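Local coordinates for protein cortical-lytic enzyme (Clostridium perfringens, PDB 5JIP) that probably acts as a muramidase of glycoside hydrolase family 25, cutting the peptidoglycan of the spore cortex during germination, at residues A[160-163]-A[167-170]. Sequence-based numbering, arbitrary orientation.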
loop_
_atom_site.group_PDB
_atom_site.type_symbol
_atom_site.label_atom_id
_atom_site.label_comp_id
_atom_site.label_asym_id
_atom_site.label_seq_id
_atom_site.Cartn_x
_atom_site.Cartn_y
_atom_site.Cartn_z
ATOM N N ASP A 160 -6.085 7.523 -28.025
ATOM C CA ASP A 160 -5.552 6.752 -26.911
ATOM C C ASP A 160 -5.769 7.467 -25.583
ATOM O O ASP A 160 -5.098 7.165 -24.598
ATOM C CB ASP A 160 -4.050 6.492 -27.130
ATOM C CG ASP A 160 -3.559 5.169 -26.533
ATOM O OD1 ASP A 160 -4.358 4.230 -26.411
ATOM O OD2 ASP A 160 -2.342 5.054 -26.218
ATOM N N PHE A 161 -6.672 8.445 -25.536
ATOM C CA PHE A 161 -6.879 9.279 -24.353
ATOM C C PHE A 161 -5.603 10.020 -23.959
ATOM O O PHE A 161 -5.424 10.413 -22.803
ATOM C CB PHE A 161 -7.383 8.459 -23.154
ATOM C CG PHE A 161 -8.839 8.122 -23.199
ATOM C CD1 PHE A 161 -9.644 8.459 -24.285
ATOM C CD2 PHE A 161 -9.424 7.486 -22.118
ATOM C CE1 PHE A 161 -11.013 8.139 -24.290
ATOM C CE2 PHE A 161 -10.761 7.175 -22.124
ATOM C CZ PHE A 161 -11.558 7.494 -23.221
ATOM N N LYS A 162 -4.726 10.253 -24.923
ATOM C CA LYS A 162 -3.553 11.096 -24.691
ATOM C C LYS A 162 -3.945 12.554 -24.828
ATOM O O LYS A 162 -4.482 12.964 -25.859
ATOM C CB LYS A 162 -2.441 10.744 -25.669
ATOM C CG LYS A 162 -1.138 11.499 -25.387
ATOM C CD LYS A 162 0.008 10.952 -26.210
ATOM C CE LYS A 162 1.334 11.541 -25.736
ATOM N NZ LYS A 162 2.507 11.172 -26.600
ATOM N N VAL A 163 -3.711 13.335 -23.784
ATOM C CA VAL A 163 -4.065 14.748 -23.770
ATOM C C VAL A 163 -2.815 15.543 -24.131
ATOM O O VAL A 163 -1.798 15.403 -23.443
ATOM C CB VAL A 163 -4.608 15.186 -22.414
ATOM C CG1 VAL A 163 -4.814 16.715 -22.386
ATOM C CG2 VAL A 163 -5.918 14.427 -22.146
ATOM N N GLY A 167 -0.011 14.005 -21.038
ATOM C CA GLY A 167 0.097 12.563 -20.908
ATOM C C GLY A 167 -1.269 11.906 -20.910
ATOM O O GLY A 167 -2.122 12.207 -21.745
ATOM N N TYR A 168 -1.478 11.008 -19.943
ATOM C CA TYR A 168 -2.686 10.191 -19.827
ATOM C C TYR A 168 -3.266 10.464 -18.448
ATOM O O TYR A 168 -2.977 9.726 -17.497
ATOM C CB TYR A 168 -2.372 8.708 -19.992
ATOM C CG TYR A 168 -1.783 8.342 -21.318
ATOM C CD1 TYR A 168 -2.601 8.062 -22.405
ATOM C CD2 TYR A 168 -0.405 8.253 -21.481
ATOM C CE1 TYR A 168 -2.064 7.701 -23.628
ATOM C CE2 TYR A 168 0.148 7.902 -22.693
ATOM C CZ TYR A 168 -0.686 7.634 -23.768
ATOM O OH TYR A 168 -0.151 7.277 -24.978
ATOM N N PRO A 169 -4.068 11.524 -18.297
ATOM C CA PRO A 169 -4.563 11.885 -16.961
ATOM C C PRO A 169 -5.476 10.847 -16.326
ATOM O O PRO A 169 -5.649 10.874 -15.101
ATOM C CB PRO A 169 -5.320 13.198 -17.207
ATOM C CG PRO A 169 -4.753 13.738 -18.531
ATOM C CD PRO A 169 -4.456 12.509 -19.322
ATOM N N LEU A 170 -6.100 9.966 -17.101
ATOM C CA LEU A 170 -7.012 8.988 -16.504
ATOM C C LEU A 170 -6.349 7.648 -16.193
ATOM O O LEU A 170 -7.043 6.728 -15.727
ATOM C CB LEU A 170 -8.197 8.761 -17.428
ATOM C CG LEU A 170 -8.905 10.021 -17.896
ATOM C CD1 LEU A 170 -9.985 9.654 -18.888
ATOM C CD2 LEU A 170 -9.430 10.869 -16.732
HETATM O O HOH W 1 -5.814 9.616 -19.988
#
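Val163 N donates to Gly167 O at 2.8 Å, a nearly straight hydrogen bond (166° at the hydrogen) that closes a tight turn within the loop linking helix 152-157 to strand 175-178. The two segments, 109° apart in direction, come nearest at the CA atoms of Lys162 and Tyr168 (5.0 Å), then diverge, and a water bridges them, giving a hydrogen to Phe161 O and accepting one from Leu170 N. Gly167 has a positive phi, which suits glycine.

With CG anti to its own carbonyl carbon (chi1 -61°), Tyr168 lays its flat ring along 160-162. Asp160 O meets the ring edge in plane, 3.2 Å from CE1. Lys162 CG lies over one face, offset toward the rim; the extended chain leads the ammonium away from 167-170, so an exposed lysine can lend its methylenes to the ring. The Asp160 carboxylate stands almost perpendicular to the ring, with OD1 bound to Gly194 N. Compact apolar surfaces meet where Val163 CG2 touches Pro169 CD at 3.7 Å, and Phe161 CD2 lies 3.9 Å from Leu170 CD1.

The chemistry is thus divided: Val163 and Leu170 pack on helix 124-142 and Phe161 on Phe154 and Trp196, while direct and water-mediated bonds satisfy backbone polar groups beside them.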